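Side-chain contacts in DyP-type peroxidase (Pleurotus ostreatus PC15, PDB 6FSK), which probably uses hydrogen peroxide to oxidise dyes, and manganese(II) at a non-canonical site, with a heme b cofactor: residues 2-5 against 6-9; 195-199 against 200-204; 210-213 against 214-218; 346-349 against 350-353; 387-390 against 391-395. The protein carries 1 engineered substitution. One frame throughout, in Å; residues are numbered along the deposited sequence.

Contact 1 of 5, residues 2-5 against 6-9; sequences PLDL and NNIQ
Asp4 and Asn7 bracket a tight reversal of the chain near the N terminus, and the orientation of the Asp4 side chain sets its character. With CG anti to the backbone N (chi1 -177°), the carboxylate swings forward over the bend instead of back along the incoming chain. There its two oxygens divide the work. Asp4 OD1 lies 3.2 Å from the N of Asn6 in a weak hydrogen bond and 3.3 Å from the CB of the same residue, while Asp4 OD2 rests 3.6 Å from Asn7 CB. Both asparagine side chains cross the aspartate at roughly a right angle, yet their flat ends are turned differently: the Asn6 amide is 76° from the carboxylate plane, whereas that of Asn7 is only 26° from it. The stronger polar link is in the backbone, where Asn7 N donates to Asp4 O over 2.9 Å from well above the carbonyl plane, closing a beta-turn.

A second group is aliphatic. Ile8 directs CD1 back at the first residues, reaching 3.5 Å from Asp4 O, 4.3 Å from Leu3 CB and 4.1 Å from Leu5 CD2, the last pair meeting obliquely. Leu5 also packs on Ile52 of helix 48-63, and the Asn7 amide oxygen accepts from Thr476 N.

The chemistry therefore separates into an acidic group beside the backbone N-H at the bend and an aliphatic cluster that includes Leu5. The poorly aligned bond to Asn6 probably adds little to the turn, whose main polar link is the backbone bond from Asn7.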
# COMPACT_ATOMS: atom_id res chain seq x y z
N PRO A 2 -11.10 11.64 22.58
CA PRO A 2 -10.39 10.37 22.39
C PRO A 2 -11.03 9.46 21.36
O PRO A 2 -12.26 9.47 21.19
CB PRO A 2 -10.44 9.69 23.77
CG PRO A 2 -10.72 10.83 24.73
CD PRO A 2 -11.56 11.80 23.97
N LEU A 3 -10.22 8.68 20.67
CA LEU A 3 -10.78 7.75 19.68
C LEU A 3 -11.38 6.55 20.39
O LEU A 3 -10.75 6.01 21.31
CB LEU A 3 -9.68 7.21 18.76
CG LEU A 3 -8.91 8.26 18.00
CD1 LEU A 3 -7.89 7.60 17.10
CD2 LEU A 3 -9.78 9.14 17.17
N ASP A 4 -12.52 6.09 19.86
CA ASP A 4 -13.14 4.93 20.39
C ASP A 4 -12.54 3.73 19.69
O ASP A 4 -13.04 3.33 18.63
CB ASP A 4 -14.64 4.94 20.21
CG ASP A 4 -15.31 3.71 20.86
OD1 ASP A 4 -14.65 2.84 21.44
OD2 ASP A 4 -16.53 3.67 20.77
N LEU A 5 -11.51 3.14 20.26
CA LEU A 5 -10.79 2.06 19.54
C LEU A 5 -11.62 0.78 19.44
O LEU A 5 -11.33 -0.11 18.59
CB LEU A 5 -9.47 1.75 20.19
CG LEU A 5 -8.46 2.89 20.19
CD1 LEU A 5 -7.15 2.37 20.80
CD2 LEU A 5 -8.22 3.50 18.82
N ASN A 6 -12.61 0.63 20.32
CA ASN A 6 -13.64 -0.42 20.15
C ASN A 6 -14.54 -0.27 18.96
O ASN A 6 -15.30 -1.22 18.64
CB ASN A 6 -14.56 -0.48 21.36
CG ASN A 6 -13.82 -0.87 22.58
OD1 ASN A 6 -13.30 -1.95 22.68
ND2 ASN A 6 -13.75 0.05 23.52
N ASN A 7 -14.55 0.88 18.32
CA ASN A 7 -15.47 1.18 17.23
C ASN A 7 -14.76 1.10 15.85
O ASN A 7 -15.42 1.18 14.86
CB ASN A 7 -16.14 2.57 17.35
CG ASN A 7 -17.38 2.71 16.52
OD1 ASN A 7 -18.18 1.78 16.40
ND2 ASN A 7 -17.48 3.84 15.88
N ILE A 8 -13.44 0.94 15.88
CA ILE A 8 -12.60 1.03 14.62
C ILE A 8 -12.10 -0.37 14.27
O ILE A 8 -11.55 -1.11 15.10
CB ILE A 8 -11.41 1.98 14.87
CG1 ILE A 8 -11.95 3.40 15.07
CG2 ILE A 8 -10.47 1.99 13.67
CD1 ILE A 8 -11.03 4.30 15.88
N GLN A 9 -12.25 -0.76 13.02
CA GLN A 9 -11.70 -2.00 12.60
C GLN A 9 -10.19 -2.03 12.70
O GLN A 9 -9.50 -1.12 12.28
CB GLN A 9 -12.19 -2.37 11.17
CG GLN A 9 -13.68 -2.69 11.05
CD GLN A 9 -13.99 -3.37 9.73
OE1 GLN A 9 -13.44 -4.45 9.49
NE2 GLN A 9 -14.88 -2.81 8.94

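Contact 2 of 5, residues 195-199 against 200-204; sequences HPAVE and QFDQN. Unlike the reference sequence in segment 195-199: His195 (reference Asn).
Asp202 reaches back to Val198 and joins the end of a short strand to the loop that leaves it. Its side chain can be followed outward. Asp202 CB sits 3.7 Å from Val198 O and 4.0 Å from Ala197 CB, so the root of the side chain already lies against the strand. CG is anti to the carbonyl carbon (chi1 -64°), which carries the carboxylate along the strand towards Val198 N. At the tip, Asp202 OD2 accepts from Val198 N at 2.8 Å, using the anti lone pair that faces away from OD1, with an N-H...O angle of 150°. Asp202 OD2 also has Ala197 CA at 3.5 Å and Val198 CB at 3.6 Å. It lies at the edge of the neighbouring Phe201 ring, in its plane.

The backbone answers in the opposite direction. Asp202 N donates to Val198 O at 2.8 Å, with the donor in the carbonyl plane and a fairly straight angle of 159°. Phe201 N brings a second donor to Val198 O at 3.1 Å, tilted from the plane. Val198 is thus gripped through both its N-H and its carbonyl, and Asp202 supplies a partner to each. In addition, the CB atoms of Val198 and Phe201 make apolar contact.

Glu199 and Gln200, at the two corners, have the backbone angles of a type II beta-turn, closed by the bond from Phe201. The side chain of Pro196 is about 7 Å from the heme at the nearest atoms, so strand 197-198, which pairs in parallel with strand 211-212, begins near the cofactor site and ends in this type II turn, with the Asp202 carboxylate bonded back to Val198 N.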
# COMPACT_ATOMS: atom_id res chain seq x y z
N HIS A 195 5.55 4.58 8.28
CA HIS A 195 4.13 4.88 8.28
C HIS A 195 3.90 6.17 9.04
O HIS A 195 4.72 6.53 9.87
CB HIS A 195 3.27 3.85 8.97
CG HIS A 195 3.45 2.48 8.41
ND1 HIS A 195 2.95 2.13 7.17
CD2 HIS A 195 4.11 1.40 8.90
CE1 HIS A 195 3.31 0.88 6.91
NE2 HIS A 195 4.02 0.41 7.94
N PRO A 196 2.79 6.86 8.76
CA PRO A 196 2.56 8.05 9.55
C PRO A 196 2.16 7.66 10.97
O PRO A 196 1.40 6.68 11.19
CB PRO A 196 1.36 8.69 8.88
CG PRO A 196 0.65 7.48 8.23
CD PRO A 196 1.79 6.70 7.69
N ALA A 197 2.63 8.44 11.93
CA ALA A 197 2.04 8.31 13.27
C ALA A 197 0.72 9.06 13.30
O ALA A 197 0.59 10.11 12.69
CB ALA A 197 2.99 8.88 14.31
N VAL A 198 -0.25 8.57 14.09
CA VAL A 198 -1.58 9.11 14.10
C VAL A 198 -1.84 9.64 15.50
O VAL A 198 -1.78 8.92 16.51
CB VAL A 198 -2.61 8.02 13.76
CG1 VAL A 198 -3.99 8.55 13.86
CG2 VAL A 198 -2.29 7.54 12.33
N GLU A 199 -2.09 10.94 15.57
CA GLU A 199 -2.44 11.57 16.83
C GLU A 199 -3.63 10.84 17.44
O GLU A 199 -4.59 10.40 16.77
CB GLU A 199 -2.75 13.05 16.67
CG GLU A 199 -1.62 13.91 16.21
CD GLU A 199 -1.94 15.40 16.43
OE1 GLU A 199 -2.25 15.70 17.67
OE2 GLU A 199 -1.88 16.25 15.52
N GLN A 200 -3.60 10.81 18.78
CA GLN A 200 -4.66 10.16 19.57
C GLN A 200 -4.63 8.63 19.47
O GLN A 200 -5.58 7.95 19.97
CB GLN A 200 -6.05 10.72 19.29
CG GLN A 200 -6.09 12.25 19.34
CD GLN A 200 -7.47 12.78 19.27
OE1 GLN A 200 -7.99 13.16 18.20
NE2 GLN A 200 -8.13 12.76 20.42
N PHE A 201 -3.61 8.09 18.83
CA PHE A 201 -3.43 6.63 18.64
C PHE A 201 -1.99 6.30 18.96
O PHE A 201 -1.72 5.50 19.88
CB PHE A 201 -3.85 6.10 17.28
CG PHE A 201 -3.67 4.62 17.17
CD1 PHE A 201 -4.49 3.76 17.83
CD2 PHE A 201 -2.63 4.07 16.41
CE1 PHE A 201 -4.29 2.40 17.76
CE2 PHE A 201 -2.42 2.75 16.37
CZ PHE A 201 -3.25 1.90 17.05
N ASP A 202 -1.04 6.81 18.16
CA ASP A 202 0.37 6.53 18.38
C ASP A 202 0.88 7.51 19.47
O ASP A 202 1.19 8.69 19.16
CB ASP A 202 1.15 6.67 17.05
CG ASP A 202 0.69 5.64 16.04
OD1 ASP A 202 0.94 4.45 16.31
OD2 ASP A 202 0.08 5.92 14.98
N GLN A 203 0.98 6.99 20.70
CA GLN A 203 1.38 7.80 21.87
C GLN A 203 2.88 8.11 21.92
O GLN A 203 3.26 9.13 22.50
CB GLN A 203 0.91 7.11 23.15
CG GLN A 203 -0.59 6.89 23.24
CD GLN A 203 -1.40 8.16 23.09
OE1 GLN A 203 -2.57 8.14 22.65
NE2 GLN A 203 -0.80 9.29 23.45
N ASN A 204 3.73 7.33 21.23
CA ASN A 204 5.16 7.50 21.22
C ASN A 204 5.71 7.41 19.83
O ASN A 204 6.35 6.43 19.47
CB ASN A 204 5.80 6.40 22.05
CG ASN A 204 5.43 6.54 23.47
OD1 ASN A 204 4.67 5.73 24.02
ND2 ASN A 204 5.85 7.64 24.05

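Contact 3 of 5, residues 210-213 against 214-218; sequences DPIR and PGFIL
Arg213 and Phe216 meet twice, once through the backbone and once through their side chains. The hydrogen bonds come first. Phe216 N donates to Arg213 O over 3.1 Å, nearly straight at 168°, although it approaches from above the carbonyl plane. One residue later Pro214 O takes over as acceptor, receiving Ile217 N at 2.9 Å and Leu218 N at 2.8 Å, so that two donors share one carbonyl.

The charged and aromatic groups form a second layer. The Arg213 chain, bent at chi3, returns its guanidinium to the Phe216 ring. Phe216 CZ stands over one face of the Arg213 guanidinium, 3.6 Å from Arg213 NH2, and the two planes are 79° apart, so the groups are nearly perpendicular rather than stacked flat. Nearer the backbone, Phe216 CD2 lies 3.4 Å from Arg213 O.

Apolar packing adds Ile212. Its CG1 sits between the backbone N and the carbonyl carbon (chi1 75°), sending Ile212 CD1 to within 3.8 Å of Phe216 CB and 4.5 Å of Ile217 CD1. Asp349 packs on both Ile212 and Phe216, while Ile217 also touches Val198.

Strand 211-212 ends here in a short 3-10 turn over residues 214-216, opened by a proline. It is a compact strand-to-turn junction at the end of one strand of the two-stranded parallel sheet (197-198 with 211-212) in the peroxidase's C-terminal family region.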
# COMPACT_ATOMS: atom_id res chain seq x y z
N ASP A 210 6.56 12.26 12.09
CA ASP A 210 5.68 13.37 12.32
C ASP A 210 4.24 12.86 12.51
O ASP A 210 3.79 11.92 11.74
CB ASP A 210 5.64 14.24 11.03
CG ASP A 210 6.98 14.83 10.66
OD1 ASP A 210 7.85 14.87 11.56
OD2 ASP A 210 7.17 15.29 9.50
N PRO A 211 3.62 13.19 13.67
CA PRO A 211 2.26 12.65 13.77
C PRO A 211 1.26 13.54 13.05
O PRO A 211 1.40 14.78 13.05
CB PRO A 211 1.95 12.59 15.26
CG PRO A 211 2.94 13.46 15.88
CD PRO A 211 4.05 13.78 14.93
N ILE A 212 0.24 12.89 12.47
CA ILE A 212 -0.85 13.54 11.72
C ILE A 212 -2.17 13.32 12.41
O ILE A 212 -2.35 12.35 13.16
CB ILE A 212 -0.91 13.02 10.26
CG1 ILE A 212 -1.49 11.62 10.16
CG2 ILE A 212 0.46 13.21 9.58
CD1 ILE A 212 -1.55 11.15 8.71
N ARG A 213 -3.11 14.23 12.18
CA ARG A 213 -4.43 14.14 12.78
C ARG A 213 -5.15 12.85 12.31
O ARG A 213 -5.00 12.40 11.16
CB ARG A 213 -5.24 15.36 12.47
CG ARG A 213 -4.85 16.56 13.39
CD ARG A 213 -5.39 17.81 12.85
NE ARG A 213 -4.71 18.29 11.63
CZ ARG A 213 -5.18 19.18 10.78
NH1 ARG A 213 -6.37 19.77 10.93
NH2 ARG A 213 -4.41 19.53 9.72
N PRO A 214 -5.98 12.29 13.18
CA PRO A 214 -6.61 10.98 12.88
C PRO A 214 -7.56 11.10 11.68
O PRO A 214 -7.82 10.08 11.01
CB PRO A 214 -7.32 10.61 14.19
CG PRO A 214 -7.58 11.95 14.85
CD PRO A 214 -6.31 12.71 14.56
N GLY A 215 -8.17 12.26 11.40
CA GLY A 215 -9.05 12.45 10.27
C GLY A 215 -8.42 12.37 8.91
O GLY A 215 -9.14 12.38 7.91
N PHE A 216 -7.08 12.24 8.84
CA PHE A 216 -6.42 11.93 7.54
C PHE A 216 -6.51 10.41 7.27
O PHE A 216 -6.23 10.02 6.14
CB PHE A 216 -4.99 12.41 7.57
CG PHE A 216 -4.91 13.91 7.54
CD1 PHE A 216 -5.36 14.65 6.45
CD2 PHE A 216 -4.46 14.61 8.66
CE1 PHE A 216 -5.35 16.05 6.46
CE2 PHE A 216 -4.47 15.98 8.62
CZ PHE A 216 -4.94 16.72 7.57
N ILE A 217 -6.91 9.63 8.27
CA ILE A 217 -7.03 8.15 8.14
C ILE A 217 -8.46 7.72 8.32
O ILE A 217 -8.92 6.83 7.57
CB ILE A 217 -6.12 7.40 9.15
CG1 ILE A 217 -4.64 7.82 9.02
CG2 ILE A 217 -6.29 5.85 9.08
CD1 ILE A 217 -3.99 7.58 7.63
N LEU A 218 -9.17 8.29 9.29
CA LEU A 218 -10.51 7.94 9.62
C LEU A 218 -11.44 9.02 9.23
O LEU A 218 -11.25 10.16 9.60
CB LEU A 218 -10.57 7.73 11.12
CG LEU A 218 -9.77 6.64 11.80
CD1 LEU A 218 -9.77 6.80 13.34
CD2 LEU A 218 -10.28 5.29 11.41

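Contact 4 of 5, residues 346-349 against 350-353; sequences ADID and NRRI
An Asx turn running into a 3-10 turn shapes this contact, with Asp347 and Asn350 linked by water and Ile353, two residues beyond the turn, lining the heme pocket. Asp347 OD1 accepts from Asp349 N at 3.0 Å and is met nearly head-on. The following bonds wind the chain: Arg351 N to Ile348 O at 2.9 Å, then Arg352 N to Asp349 O at 3.2 Å, each donor well above its carbonyl plane. Alongside, Ile348 CB lies 3.8 Å from Arg351 CG, the two side chains crossing at about a right angle.

Waters bridge the two segments. One molecule donates to Asp347 O at 2.9 Å and to Asn350 OD1 at 2.7 Å; another donates to Asp347 O and accepts from Asn350 N. A third links Asp349 OD1 and Arg352 NH1, 2.9 Å from each, lying at the edge of the guanidinium in its plane. Asn350 OD1 lies over one face of the Arg351 guanidinium, offset toward its rim; Arg351 NH1 donates to Asp391 O, and the group makes a cation-pi contact with Phe395.

Arg352 also makes a cation-pi contact with Tyr334, and its side chain lies about 4 Å from the heme at the nearest atoms. The pairing of Asp349 with Arg352 is solvent-mediated, though their opposite charges probably attract still.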
# COMPACT_ATOMS: atom_id res chain seq x y z
N ALA A 346 4.42 22.99 2.10
CA ALA A 346 3.14 22.37 1.91
C ALA A 346 2.78 21.49 3.07
O ALA A 346 3.62 20.87 3.66
CB ALA A 346 3.12 21.53 0.65
N ASP A 347 1.48 21.40 3.31
CA ASP A 347 0.96 20.43 4.25
C ASP A 347 0.56 19.21 3.42
O ASP A 347 -0.42 19.26 2.71
CB ASP A 347 -0.25 21.05 4.95
CG ASP A 347 -0.89 20.14 5.94
OD1 ASP A 347 -0.61 18.94 5.98
OD2 ASP A 347 -1.70 20.65 6.79
N ILE A 348 1.30 18.12 3.52
CA ILE A 348 0.94 16.91 2.78
C ILE A 348 0.45 15.81 3.71
O ILE A 348 0.50 14.61 3.40
CB ILE A 348 2.15 16.40 1.94
CG1 ILE A 348 3.38 16.13 2.80
CG2 ILE A 348 2.40 17.44 0.82
CD1 ILE A 348 4.51 15.42 2.02
N ASP A 349 -0.15 16.17 4.88
CA ASP A 349 -0.76 15.11 5.74
C ASP A 349 -1.86 14.34 5.03
O ASP A 349 -1.98 13.16 5.29
CB ASP A 349 -1.26 15.71 7.07
CG ASP A 349 -0.11 16.25 7.95
OD1 ASP A 349 1.07 16.16 7.62
OD2 ASP A 349 -0.48 16.75 9.03
N ASN A 350 -2.57 15.00 4.11
CA ASN A 350 -3.59 14.31 3.35
C ASN A 350 -3.05 13.42 2.27
O ASN A 350 -3.84 12.70 1.67
CB ASN A 350 -4.63 15.29 2.79
CG ASN A 350 -4.11 16.14 1.65
OD1 ASN A 350 -2.89 16.30 1.42
ND2 ASN A 350 -5.03 16.87 1.04
N ARG A 351 -1.78 13.35 2.06
CA ARG A 351 -1.17 12.43 1.10
C ARG A 351 -0.66 11.21 1.80
O ARG A 351 -0.19 10.29 1.13
CB ARG A 351 -0.02 13.12 0.44
CG ARG A 351 -0.36 14.49 -0.17
CD ARG A 351 -1.14 14.33 -1.42
NE ARG A 351 -1.44 15.66 -1.97
CZ ARG A 351 -2.58 16.02 -2.53
NH1 ARG A 351 -3.63 15.21 -2.49
NH2 ARG A 351 -2.70 17.21 -3.06
N ARG A 352 -0.79 11.12 3.12
CA ARG A 352 -0.22 10.00 3.85
C ARG A 352 -1.17 8.82 3.78
O ARG A 352 -2.40 8.97 3.73
CB ARG A 352 0.07 10.37 5.33
CG ARG A 352 1.01 11.55 5.41
CD ARG A 352 2.34 11.40 4.77
NE ARG A 352 3.10 10.23 5.26
CZ ARG A 352 3.85 10.19 6.32
NH1 ARG A 352 3.92 11.26 7.18
NH2 ARG A 352 4.47 9.08 6.63
N ILE A 353 -0.56 7.62 3.81
CA ILE A 353 -1.29 6.37 3.82
C ILE A 353 -0.68 5.41 4.76
O ILE A 353 0.53 5.45 5.03
CB ILE A 353 -1.35 5.72 2.37
CG1 ILE A 353 0.09 5.42 1.85
CG2 ILE A 353 -2.11 6.59 1.41
CD1 ILE A 353 0.07 4.64 0.55
O HOH W 1 -2.81 17.99 4.22
O HOH W 2 -1.59 18.32 0.25
O HOH W 3 2.98 14.03 7.01

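Contact 5 of 5, residues 387-390 against 391-395; sequences SSID and DGFHF
Ser388 and Asp391 meet at the lead-in to helix 393-401, where Gly392 occupies the N-cap position. Here the loop supplies acceptors for backbone N-H groups that come before the regular helical pattern is established. Ser388 gives two. Its hydroxyl oxygen OG, anti to the backbone N (chi1 176°), accepts from Asp391 N at 2.9 Å. The carbonyl of the same residue, Ser388 O, accepts from Gly392 N, also at 2.9 Å, with the donor tilted 28° from the carbonyl plane. The next acceptor is Ile389 O, which receives His394 N over 2.9 Å, a span of five residues; His394 CB presses on the same oxygen at 3.2 Å.

The carboxylates of Asp390 and Asp391 have partners beyond the turn. Asp391 OD2 forms a salt bridge with Arg226, while Asp390 OD1 and OD2 accept from Ala97 N and Asn96 N, at the start of helix 96-100. Both acidic side chains are therefore satisfied by groups outside the turn, and the backbone N-H groups of Asp391 and Gly392 by Ser388 within it.

Phe393 brings the helix to the heme, which it touches, and Phe395 CB lies 3.3 Å from Asp390 O. Ile389 and Phe393 run side by side, and Ile389 CG2 meets the edge of the Phe393 ring near its plane, 4.2 Å from Phe393 CD2.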
# COMPACT_ATOMS: atom_id res chain seq x y z
N SER A 387 -8.34 8.46 4.77
CA SER A 387 -9.67 8.96 4.71
C SER A 387 -10.00 9.55 3.37
O SER A 387 -11.10 10.10 3.17
CB SER A 387 -9.92 9.99 5.81
OG SER A 387 -9.13 11.12 5.58
N SER A 388 -9.09 9.45 2.38
CA SER A 388 -9.36 9.96 1.06
C SER A 388 -8.44 9.25 0.07
O SER A 388 -7.24 9.47 0.04
CB SER A 388 -9.10 11.45 0.98
OG SER A 388 -9.26 11.99 -0.32
N ILE A 389 -9.03 8.44 -0.78
CA ILE A 389 -8.28 7.84 -1.94
C ILE A 389 -7.91 8.92 -2.93
O ILE A 389 -6.77 8.97 -3.49
CB ILE A 389 -9.12 6.72 -2.60
CG1 ILE A 389 -9.46 5.67 -1.58
CG2 ILE A 389 -8.33 6.08 -3.78
CD1 ILE A 389 -10.35 4.56 -2.17
N ASP A 390 -8.82 9.91 -3.09
CA ASP A 390 -8.56 11.02 -4.00
C ASP A 390 -7.28 11.78 -3.56
O ASP A 390 -6.41 12.07 -4.39
CB ASP A 390 -9.66 12.03 -4.01
CG ASP A 390 -10.94 11.53 -4.66
OD1 ASP A 390 -10.93 10.54 -5.41
OD2 ASP A 390 -12.01 12.26 -4.42
N ASP A 391 -7.11 11.97 -2.26
CA ASP A 391 -5.95 12.72 -1.76
C ASP A 391 -4.73 11.85 -1.60
O ASP A 391 -3.57 12.34 -1.68
CB ASP A 391 -6.20 13.33 -0.36
CG ASP A 391 -7.22 14.48 -0.34
OD1 ASP A 391 -7.60 15.02 -1.38
OD2 ASP A 391 -7.63 14.84 0.81
N GLY A 392 -4.93 10.56 -1.31
CA GLY A 392 -3.90 9.61 -1.02
C GLY A 392 -3.45 8.74 -2.19
O GLY A 392 -2.85 9.19 -3.13
N PHE A 393 -3.89 7.48 -2.09
CA PHE A 393 -3.45 6.52 -3.10
C PHE A 393 -3.55 7.02 -4.54
O PHE A 393 -2.61 6.91 -5.30
CB PHE A 393 -4.24 5.21 -2.97
CG PHE A 393 -3.99 4.31 -4.15
CD1 PHE A 393 -2.81 3.53 -4.18
CD2 PHE A 393 -4.88 4.27 -5.22
CE1 PHE A 393 -2.52 2.77 -5.31
CE2 PHE A 393 -4.59 3.49 -6.36
CZ PHE A 393 -3.40 2.75 -6.39
N HIS A 394 -4.71 7.53 -4.97
CA HIS A 394 -4.82 7.92 -6.37
C HIS A 394 -3.83 9.03 -6.73
O HIS A 394 -3.26 9.00 -7.83
CB HIS A 394 -6.27 8.38 -6.64
CG HIS A 394 -6.52 8.78 -8.07
ND1 HIS A 394 -6.04 9.96 -8.62
CD2 HIS A 394 -7.16 8.12 -9.05
CE1 HIS A 394 -6.45 10.03 -9.88
NE2 HIS A 394 -7.07 8.89 -10.18
N PHE A 395 -3.77 10.06 -5.89
CA PHE A 395 -2.91 11.20 -6.12
C PHE A 395 -1.44 10.76 -6.20
O PHE A 395 -0.68 11.16 -7.12
CB PHE A 395 -3.15 12.25 -5.08
CG PHE A 395 -2.50 13.54 -5.42
CD1 PHE A 395 -1.24 13.80 -5.04
CD2 PHE A 395 -3.25 14.53 -6.11
CE1 PHE A 395 -0.62 15.04 -5.30
CE2 PHE A 395 -2.63 15.71 -6.43
CZ PHE A 395 -1.34 15.99 -5.99

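From the N terminus, contact 1 closes the first turn before strand 20-28 and is later packed by residues far along the chain: Leu5 meets Phe201 of contact 2, and Ile8 meets Leu218 of contact 3. Contacts 2 and 3 form the turns that leave strands 197-198 and 211-212, which pair in parallel. Contact 4 turns the chain into strand 354-360, an outer strand of the large antiparallel sheet, packs against contacts 2 and 3, and bonds to contact 5 (Arg351 NH1 to Asp391 O). Contact 5 joins strand 379-386 to helix 393-401 and bonds to contact 3 through Ser387. All five are in series, neither nested nor crossed; their packing leads from the N-terminal segment towards the heme pocket.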